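Local coordinates for protein AbiQ (Lactococcus lactis, PDB 4GLK) that acts as the endoribonuclease toxin of a type III toxin-antitoxin system and is neutralized by its cognate antitoxin RNA, AntiQ, at residues 11-15 / 161-165; 44-49 / 91-97; 70-74 / 85-90. The protein carries 1 engineered substitution. One frame throughout, in Å; residues are numbered along the deposited sequence.

Interaction 1: residues 11-15 / 161-165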
loop_
_atom_site.group_PDB
_atom_site.type_symbol
_atom_site.label_atom_id
_atom_site.label_comp_id
_atom_site.label_asym_id
_atom_site.label_seq_id
_atom_site.Cartn_x
_atom_site.Cartn_y
_atom_site.Cartn_z
ATOM N N GLU A 11 12.244 -8.895 -7.755
ATOM C CA GLU A 11 12.728 -8.444 -9.064
ATOM C C GLU A 11 11.991 -7.190 -9.543
ATOM O O GLU A 11 12.637 -6.197 -9.889
ATOM C CB GLU A 11 12.665 -9.585 -10.097
ATOM C CG GLU A 11 13.613 -10.746 -9.787
ATOM C CD GLU A 11 13.097 -11.901 -8.936
ATOM O OE1 GLU A 11 13.531 -13.049 -9.190
ATOM O OE2 GLU A 11 12.284 -11.668 -8.010
ATOM N N TYR A 12 10.638 -7.216 -9.526
ATOM C CA TYR A 12 9.823 -6.067 -9.893
ATOM C C TYR A 12 10.063 -4.871 -8.950
ATOM O O TYR A 12 10.138 -3.737 -9.423
ATOM C CB TYR A 12 8.337 -6.417 -9.877
ATOM C CG TYR A 12 7.501 -5.261 -10.360
ATOM C CD1 TYR A 12 7.619 -4.776 -11.658
ATOM C CD2 TYR A 12 6.644 -4.590 -9.486
ATOM C CE1 TYR A 12 6.862 -3.698 -12.104
ATOM C CE2 TYR A 12 5.885 -3.504 -9.917
ATOM C CZ TYR A 12 5.998 -3.062 -11.227
ATOM O OH TYR A 12 5.264 -2.000 -11.667
ATOM N N ILE A 13 10.151 -5.113 -7.626
ATOM C CA ILE A 13 10.414 -4.039 -6.648
ATOM C C ILE A 13 11.782 -3.402 -6.906
ATOM O O ILE A 13 11.873 -2.171 -6.966
ATOM C CB ILE A 13 10.250 -4.557 -5.190
ATOM C CG1 ILE A 13 8.775 -4.940 -4.910
ATOM C CG2 ILE A 13 10.793 -3.559 -4.143
ATOM C CD1 ILE A 13 7.716 -3.771 -4.895
ATOM N N ALA A 14 12.828 -4.239 -7.111
ATOM C CA ALA A 14 14.190 -3.767 -7.389
ATOM C C ALA A 14 14.192 -2.927 -8.657
ATOM O O ALA A 14 14.904 -1.935 -8.711
ATOM C CB ALA A 14 15.164 -4.935 -7.522
ATOM N N TYR A 15 13.341 -3.290 -9.639
ATOM C CA TYR A 15 13.189 -2.569 -10.893
ATOM C C TYR A 15 12.524 -1.197 -10.689
ATOM O O TYR A 15 12.991 -0.220 -11.276
ATOM C CB TYR A 15 12.450 -3.422 -11.920
ATOM C CG TYR A 15 11.977 -2.666 -13.145
ATOM C CD1 TYR A 15 12.821 -2.476 -14.241
ATOM C CD2 TYR A 15 10.663 -2.221 -13.248
ATOM C CE1 TYR A 15 12.366 -1.852 -15.403
ATOM C CE2 TYR A 15 10.196 -1.601 -14.401
ATOM C CZ TYR A 15 11.053 -1.407 -15.473
ATOM O OH TYR A 15 10.575 -0.770 -16.587
ATOM N N LYS A 161 6.865 2.763 -16.381
ATOM C CA LYS A 161 7.817 1.685 -16.196
ATOM C C LYS A 161 7.181 0.310 -15.915
ATOM O O LYS A 161 7.773 -0.698 -16.283
ATOM C CB LYS A 161 8.976 2.091 -15.281
ATOM C CG LYS A 161 10.149 2.658 -16.087
ATOM C CD LYS A 161 10.065 4.150 -16.386
ATOM C CE LYS A 161 11.264 4.629 -17.175
ATOM N NZ LYS A 161 11.075 4.485 -18.644
ATOM N N ALA A 162 5.931 0.273 -15.388
ATOM C CA ALA A 162 5.196 -0.977 -15.160
ATOM C C ALA A 162 4.814 -1.629 -16.491
ATOM O O ALA A 162 4.956 -2.842 -16.634
ATOM C CB ALA A 162 3.947 -0.721 -14.333
ATOM N N THR A 163 4.364 -0.833 -17.477
ATOM C CA THR A 163 3.981 -1.378 -18.784
ATOM C C THR A 163 5.211 -1.880 -19.536
ATOM O O THR A 163 5.123 -2.885 -20.227
ATOM C CB THR A 163 2.979 -0.489 -19.583
ATOM O OG1 THR A 163 3.327 -0.436 -20.983
ATOM C CG2 THR A 163 2.866 0.903 -19.039
ATOM N N LEU A 164 6.356 -1.191 -19.350
ATOM C CA LEU A 164 7.671 -1.514 -19.918
ATOM C C LEU A 164 8.187 -2.837 -19.375
ATOM O O LEU A 164 8.763 -3.598 -20.132
ATOM C CB LEU A 164 8.665 -0.409 -19.539
ATOM C CG LEU A 164 9.167 0.528 -20.627
ATOM C CD1 LEU A 164 8.049 1.236 -21.334
ATOM C CD2 LEU A 164 10.166 1.493 -20.071
ATOM N N TYR A 165 7.976 -3.074 -18.096
ATOM C CA TYR A 165 8.394 -4.278 -17.472
ATOM C C TYR A 165 7.633 -5.395 -18.102
ATOM O O TYR A 165 8.206 -6.370 -18.476
ATOM C CB TYR A 165 8.141 -4.249 -15.964
ATOM C CG TYR A 165 8.828 -5.344 -15.202
ATOM C CD1 TYR A 165 8.219 -6.534 -14.972
ATOM C CD2 TYR A 165 10.091 -5.176 -14.734
ATOM C CE1 TYR A 165 8.853 -7.518 -14.275
ATOM C CE2 TYR A 165 10.727 -6.151 -14.057
ATOM C CZ TYR A 165 10.099 -7.310 -13.831
ATOM O OH TYR A 165 10.749 -8.250 -13.158
#

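Interaction 2: residues 44-49 / 91-97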
loop_
_atom_site.group_PDB
_atom_site.type_symbol
_atom_site.label_atom_id
_atom_site.label_comp_id
_atom_site.label_asym_id
_atom_site.label_seq_id
_atom_site.Cartn_x
_atom_site.Cartn_y
_atom_site.Cartn_z
ATOM N N PHE A 44 -4.084 -0.251 -14.726
ATOM C CA PHE A 44 -3.200 -0.475 -13.594
ATOM C C PHE A 44 -3.913 -0.772 -12.314
ATOM O O PHE A 44 -4.864 -0.083 -11.950
ATOM C CB PHE A 44 -2.274 0.726 -13.396
ATOM C CG PHE A 44 -1.447 1.035 -14.616
ATOM C CD1 PHE A 44 -0.286 0.320 -14.887
ATOM C CD2 PHE A 44 -1.853 2.007 -15.523
ATOM C CE1 PHE A 44 0.477 0.608 -16.020
ATOM C CE2 PHE A 44 -1.088 2.296 -16.652
ATOM C CZ PHE A 44 0.078 1.606 -16.884
ATOM N N ASN A 45 -3.427 -1.794 -11.617
ATOM C CA ASN A 45 -3.915 -2.166 -10.298
ATOM C C ASN A 45 -2.910 -1.683 -9.274
ATOM O O ASN A 45 -1.726 -1.982 -9.385
ATOM C CB ASN A 45 -4.139 -3.658 -10.194
ATOM C CG ASN A 45 -5.287 -4.170 -11.041
ATOM O OD1 ASN A 45 -6.389 -3.588 -11.104
ATOM N ND2 ASN A 45 -5.054 -5.296 -11.683
ATOM N N TYR A 46 -3.386 -0.891 -8.317
ATOM C CA TYR A 46 -2.591 -0.263 -7.270
ATOM C C TYR A 46 -2.672 -0.995 -5.959
ATOM O O TYR A 46 -3.746 -1.387 -5.513
ATOM C CB TYR A 46 -3.017 1.189 -7.096
ATOM C CG TYR A 46 -2.265 2.114 -8.019
ATOM C CD1 TYR A 46 -2.680 2.311 -9.335
ATOM C CD2 TYR A 46 -1.101 2.751 -7.595
ATOM C CE1 TYR A 46 -1.982 3.158 -10.191
ATOM C CE2 TYR A 46 -0.397 3.600 -8.441
ATOM C CZ TYR A 46 -0.841 3.801 -9.736
ATOM O OH TYR A 46 -0.102 4.601 -10.553
ATOM N N PHE A 47 -1.511 -1.181 -5.353
ATOM C CA PHE A 47 -1.345 -1.880 -4.091
ATOM C C PHE A 47 -0.642 -0.986 -3.081
ATOM O O PHE A 47 0.344 -0.362 -3.427
ATOM C CB PHE A 47 -0.586 -3.199 -4.338
ATOM C CG PHE A 47 -1.392 -4.109 -5.247
ATOM C CD1 PHE A 47 -2.299 -5.017 -4.718
ATOM C CD2 PHE A 47 -1.314 -3.985 -6.631
ATOM C CE1 PHE A 47 -3.115 -5.784 -5.550
ATOM C CE2 PHE A 47 -2.115 -4.770 -7.464
ATOM C CZ PHE A 47 -3.000 -5.673 -6.915
ATOM N N ILE A 48 -1.181 -0.905 -1.846
ATOM C CA ILE A 48 -0.653 -0.093 -0.741
ATOM C C ILE A 48 0.193 -0.960 0.201
ATOM O O ILE A 48 -0.285 -2.009 0.669
ATOM C CB ILE A 48 -1.790 0.602 0.053
ATOM C CG1 ILE A 48 -2.732 1.397 -0.864
ATOM C CG2 ILE A 48 -1.235 1.532 1.136
ATOM C CD1 ILE A 48 -3.930 2.003 -0.153
ATOM N N PRO A 49 1.416 -0.520 0.559
ATOM C CA PRO A 49 2.166 -1.273 1.573
ATOM C C PRO A 49 1.554 -1.013 2.959
ATOM O O PRO A 49 1.068 0.068 3.237
ATOM C CB PRO A 49 3.591 -0.743 1.439
ATOM C CG PRO A 49 3.430 0.646 0.880
ATOM C CD PRO A 49 2.126 0.709 0.142
ATOM N N ASN A 91 2.849 5.666 -0.770
ATOM C CA ASN A 91 3.812 4.672 -1.268
ATOM C C ASN A 91 3.154 3.542 -2.060
ATOM O O ASN A 91 3.791 2.509 -2.315
ATOM C CB ASN A 91 4.662 4.129 -0.138
ATOM C CG ASN A 91 5.594 5.160 0.424
ATOM O OD1 ASN A 91 6.080 6.067 -0.270
ATOM N ND2 ASN A 91 5.795 5.087 1.712
ATOM N N MET A 92 1.908 3.746 -2.487
ATOM C CA MET A 92 1.228 2.735 -3.302
ATOM C C MET A 92 1.907 2.642 -4.680
ATOM O O MET A 92 2.557 3.600 -5.127
ATOM C CB MET A 92 -0.282 3.005 -3.411
ATOM C CG MET A 92 -0.602 4.207 -4.229
ATOM S SD MET A 92 -2.359 4.473 -4.351
ATOM C CE MET A 92 -2.352 5.794 -5.578
ATOM N N ILE A 93 1.781 1.475 -5.330
ATOM C CA ILE A 93 2.439 1.229 -6.603
ATOM C C ILE A 93 1.570 0.469 -7.578
ATOM O O ILE A 93 0.787 -0.404 -7.167
ATOM C CB ILE A 93 3.796 0.445 -6.372
ATOM C CG1 ILE A 93 3.578 -0.857 -5.549
ATOM C CG2 ILE A 93 4.915 1.350 -5.772
ATOM C CD1 ILE A 93 4.749 -1.879 -5.569
ATOM N N PRO A 94 1.781 0.693 -8.898
ATOM C CA PRO A 94 1.097 -0.143 -9.888
ATOM C C PRO A 94 1.879 -1.460 -10.018
ATOM O O PRO A 94 3.119 -1.455 -10.086
ATOM C CB PRO A 94 1.167 0.707 -11.161
ATOM C CG PRO A 94 2.427 1.483 -11.021
ATOM C CD PRO A 94 2.694 1.661 -9.550
ATOM N N VAL A 95 1.169 -2.592 -9.996
ATOM C CA VAL A 95 1.828 -3.896 -10.092
ATOM C C VAL A 95 1.209 -4.699 -11.236
ATOM O O VAL A 95 -0.001 -4.960 -11.212
ATOM C CB VAL A 95 1.802 -4.713 -8.750
ATOM C CG1 VAL A 95 2.548 -6.052 -8.903
ATOM C CG2 VAL A 95 2.380 -3.913 -7.592
ATOM N N PRO A 96 2.022 -5.132 -12.227
ATOM C CA PRO A 96 1.469 -5.982 -13.307
ATOM C C PRO A 96 1.025 -7.312 -12.706
ATOM O O PRO A 96 1.574 -7.740 -11.691
ATOM C CB PRO A 96 2.665 -6.193 -14.244
ATOM C CG PRO A 96 3.683 -5.173 -13.840
ATOM C CD PRO A 96 3.477 -4.946 -12.379
ATOM N N ASP A 97 0.010 -7.941 -13.299
ATOM C CA ASP A 97 -0.538 -9.222 -12.848
ATOM C C ASP A 97 0.533 -10.296 -12.532
ATOM O O ASP A 97 0.388 -11.034 -11.562
ATOM C CB ASP A 97 -1.538 -9.759 -13.891
ATOM C CG ASP A 97 -2.781 -8.910 -14.114
ATOM O OD1 ASP A 97 -3.451 -8.550 -13.110
ATOM O OD2 ASP A 97 -3.116 -8.646 -15.295
HETATM O O HOH W 1 -1.362 -3.392 -13.036
HETATM O O HOH W 2 -2.414 -6.128 -11.714
#

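Interaction 3: residues 70-74 / 85-90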
loop_
_atom_site.group_PDB
_atom_site.type_symbol
_atom_site.label_atom_id
_atom_site.label_comp_id
_atom_site.label_asym_id
_atom_site.label_seq_id
_atom_site.Cartn_x
_atom_site.Cartn_y
_atom_site.Cartn_z
ATOM N N ILE A 70 -2.350 11.060 3.950
ATOM C CA ILE A 70 -1.567 10.075 3.210
ATOM C C ILE A 70 -1.506 8.687 3.835
ATOM O O ILE A 70 -1.172 7.731 3.158
ATOM C CB ILE A 70 -0.181 10.783 3.101
ATOM C CG1 ILE A 70 0.218 11.066 1.691
ATOM C CG2 ILE A 70 0.940 10.341 4.026
ATOM C CD1 ILE A 70 -0.241 12.293 1.340
ATOM N N VAL A 71 -1.804 8.588 5.117
ATOM C CA VAL A 71 -1.756 7.333 5.857
ATOM C C VAL A 71 -3.135 7.044 6.440
ATOM O O VAL A 71 -3.747 7.950 7.013
ATOM C CB VAL A 71 -0.685 7.399 6.986
ATOM C CG1 VAL A 71 -0.895 6.301 8.028
ATOM C CG2 VAL A 71 0.730 7.350 6.424
ATOM N N THR A 72 -3.621 5.788 6.278
ATOM C CA THR A 72 -4.844 5.330 6.927
ATOM C C THR A 72 -4.443 4.457 8.112
ATOM O O THR A 72 -3.687 3.497 7.957
ATOM C CB THR A 72 -5.798 4.583 5.983
ATOM O OG1 THR A 72 -6.183 5.468 4.960
ATOM C CG2 THR A 72 -7.077 4.142 6.683
ATOM N N ARG A 73 -5.010 4.760 9.271
ATOM C CA ARG A 73 -4.790 4.020 10.514
ATOM C C ARG A 73 -5.756 2.836 10.601
ATOM O O ARG A 73 -6.951 2.982 10.369
ATOM C CB ARG A 73 -4.963 4.963 11.700
ATOM C CG ARG A 73 -3.979 6.118 11.694
ATOM C CD ARG A 73 -4.325 7.123 12.763
ATOM N NE ARG A 73 -4.235 6.545 14.104
ATOM C CZ ARG A 73 -4.823 7.056 15.178
ATOM N NH1 ARG A 73 -5.571 8.147 15.079
ATOM N NH2 ARG A 73 -4.680 6.470 16.358
ATOM N N LEU A 74 -5.229 1.657 10.879
ATOM C CA LEU A 74 -6.043 0.439 10.935
ATOM C C LEU A 74 -6.397 0.162 12.372
ATOM O O LEU A 74 -5.583 0.401 13.262
ATOM C CB LEU A 74 -5.278 -0.758 10.346
ATOM C CG LEU A 74 -5.225 -0.991 8.818
ATOM C CD1 LEU A 74 -5.959 0.067 7.993
ATOM C CD2 LEU A 74 -3.800 -1.207 8.351
ATOM N N GLY A 85 -2.261 -1.113 12.677
ATOM C CA GLY A 85 -1.264 -0.776 11.669
ATOM C C GLY A 85 -1.579 0.443 10.829
ATOM O O GLY A 85 -2.444 1.241 11.199
ATOM N N TYR A 86 -0.851 0.611 9.706
ATOM C CA TYR A 86 -0.973 1.777 8.812
ATOM C C TYR A 86 -0.861 1.433 7.352
ATOM O O TYR A 86 0.060 0.718 6.943
ATOM C CB TYR A 86 0.138 2.821 9.094
ATOM C CG TYR A 86 0.344 3.126 10.561
ATOM C CD1 TYR A 86 -0.511 3.991 11.238
ATOM C CD2 TYR A 86 1.352 2.497 11.290
ATOM C CE1 TYR A 86 -0.356 4.241 12.600
ATOM C CE2 TYR A 86 1.513 2.732 12.654
ATOM C CZ TYR A 86 0.663 3.614 13.302
ATOM O OH TYR A 86 0.838 3.897 14.635
ATOM N N LEU A 87 -1.722 2.066 6.553
ATOM C CA LEU A 87 -1.682 1.983 5.111
ATOM C C LEU A 87 -1.011 3.232 4.639
ATOM O O LEU A 87 -1.426 4.331 4.996
ATOM C CB LEU A 87 -3.075 1.914 4.513
ATOM C CG LEU A 87 -3.794 0.627 4.608
ATOM C CD1 LEU A 87 -5.187 0.836 4.105
ATOM C CD2 LEU A 87 -3.086 -0.454 3.796
ATOM N N LEU A 88 0.028 3.075 3.840
ATOM C CA LEU A 88 0.809 4.198 3.342
ATOM C C LEU A 88 0.441 4.500 1.886
ATOM O O LEU A 88 1.156 4.098 0.985
ATOM C CB LEU A 88 2.290 3.816 3.480
ATOM C CG LEU A 88 3.001 4.156 4.805
ATOM C CD1 LEU A 88 2.400 3.430 5.983
ATOM C CD2 LEU A 88 4.475 3.813 4.707
ATOM N N HIS A 89 -0.709 5.165 1.659
ATOM C CA HIS A 89 -1.236 5.549 0.327
ATOM C C HIS A 89 -0.206 6.232 -0.561
ATOM O O HIS A 89 -0.165 5.968 -1.766
ATOM C CB HIS A 89 -2.470 6.461 0.460
ATOM C CG HIS A 89 -3.631 5.836 1.157
ATOM N ND1 HIS A 89 -4.656 5.230 0.449
ATOM C CD2 HIS A 89 -3.908 5.754 2.475
ATOM C CE1 HIS A 89 -5.517 4.800 1.360
ATOM N NE2 HIS A 89 -5.116 5.096 2.585
ATOM N N HIS A 90 0.630 7.107 0.036
ATOM C CA HIS A 90 1.698 7.824 -0.658
ATOM C C HIS A 90 2.763 6.909 -1.249
ATOM O O HIS A 90 3.472 7.323 -2.158
ATOM C CB HIS A 90 2.330 8.891 0.250
ATOM C CG HIS A 90 3.039 8.372 1.466
ATOM N ND1 HIS A 90 2.353 7.761 2.500
ATOM C CD2 HIS A 90 4.340 8.490 1.818
ATOM C CE1 HIS A 90 3.255 7.506 3.432
ATOM N NE2 HIS A 90 4.463 7.928 3.073
HETATM O O HOH W 3 -3.162 2.241 13.809
#

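Interaction 1: residues 11-15 / 161-165
Y12 and Y15 of helix 10-16 meet Y165 of helix 155-166 in a three-tyrosine aromatic cluster, which joins a helix near the N-terminus of this toxin, whose antiparallel sheet is packed with helices, to the last helix of the chain. The segments cross at 136° between their N-to-C directions, well off antiparallel, and their axes stay 11.3 Å apart at closest approach, a gap bridged by the long tyrosine side chains.

Y15 makes contact along its whole length. With chi1 at 167°, its CG is anti to the backbone N, which directs the ring toward helix 155-166. CB meets the rim of the Y165 ring near CE2. Beyond it, one face of the Y15 ring lies against Y165 CD2, which comes 3.4 Å from Y15 CD2; the two rings are oblique to one another, and the side chains, coming from opposite helices, overlap alongside each other. Further out, CE2 comes up to the carbonyl of K161. At the tip, Y15 OH donates to K161 O at 2.8 Å, with K161 CG and L164 CB packed beside the hydroxyl.

Y12 sends a different part of its ring to the same partner. Its edge points into the other ring in a T-shaped pair, CD1 above the centre of the Y165 face, with the planes 79° apart and the centroids 5.1 Å apart. Its hydroxyl passes 3.2 Å from A162 CB and finds its hydrogen-bond acceptor in P94 O. F19 adds an edge-to-face neighbour for Y15 and a cation-pi partner for K161.

The carbonyl of K161 does double duty: its oxygen takes the helical bond from Y165 N at 3.0 Å on one face of the carbonyl plane, and Y15 OH reaches it from the opposite face.

Interaction 2: residues 44-49 / 91-97
Three backbone hydrogen bonds tie N45 and F47 to I93 and V95, joining strands 45-52 and 79-94 as neighbours in the antiparallel sheet. F47 and I93 form an antiparallel hydrogen-bonded pair, with F47 N to I93 O and I93 N to F47 O both at 3.0 Å. V95 N then reaches N45 O, also at 3.0 Å and nearly straight along the C=O axis. Between them Y46 and P94 make a non-hydrogen-bonded pair, so the missing N-H of proline costs this ladder nothing. Where the strands part, two waters take over: one links N45 N to V95 O, and the other joins N45 ND2, V95 O and D97 OD1.

Packing differs on the two faces. On that of Y46 and P94, the proline lies over the tyrosine ring in a CH-pi contact, CB 4.2 Å from the ring centroid and 20° off its normal. M92 adds an oblique Met-aromatic contact, SD 4.8 Å from the same centroid; its CG sits between the backbone N and carbonyl carbon (chi1 70°), and from there the extended chain runs beside the ring. Helix 155-166 covers this side, and its E159 hydrogen-bonds Y46 OH. On the face of F47 and I93, F47 CD2 touches V95 CG2 at 3.8 Å, while F6 meets the phenyl ring edge to face.

The chemistry implies a largely apolar seam held by backbone bonds, with water bridges at the N45 and D97 end.

Interaction 3: residues 70-74 / 85-90
T72, in the antiparallel hairpin of strands 71-76 and 79-94, meets H89 of the 3-10 turn that follows residues 85-88, the threonine hydroxyl coming to the imidazole at its edge. T72 OG1 and H89 NE2 are 2.6 Å apart in a hydrogen bond that either could donate. The other ring nitrogen, ND1, is bonded to S133 OG of helix 126-143, so both nitrogens of this buried imidazole are engaged and its rotation is fixed.

Next to this pair, I70 and H90 set their side chains at about a right angle. H90 CG stands between the backbone N and carbonyl carbon (chi1 64°), which turns the ring back to I70; I70 CG2 approaches H90 ND1 to 3.3 Å, and V71 CG2 lies beside H90 CE1.

Along the strands the side chains alternate between two faces. On that of V71, R73 and Y86, the arginine and tyrosine run side by side in the same direction, guanidinium and ring planes 27° apart, with R73 CG at the ring edge 4.1 Å from Y86 CD1. V71 CG1 closes in on Y86 CB, and helix 58-66 covers this side. On the face of T72 and L87, L74 and L87 meet at about a right angle through their CD1 atoms, 4.0 Å apart, with L87 resting on I129 of helix 126-143.

Beneath these side chains, T72 and L87 form a hydrogen-bonded pair, T72 N to L87 O at 2.9 Å and L87 N to T72 O at 2.8 Å. At the other end of the ladder a single water donates to two carbonyls, 3.1 Å from L74 O and 2.9 Å from G85 O.

Interactions 2 and 3 belong to one antiparallel sheet and share strand 79-94, which is flanked by 71-76 and by 45-52. Both are buried and rest on backbone ladders, and they meet directly where I48 packs on L87 and H89. Interaction 1 is more peripheral and only partly buried: it joins two helices through tyrosine rings and a single hydrogen bond from a side chain to a backbone carbonyl. It still touches interaction 2, since I13 packs on I93 and T163 on F44, but stays about 12 Å from interaction 3 at the nearest atoms. Along the chain, 70-74/85-90 nests inside 44-49/91-97, itself inside 11-15/161-165.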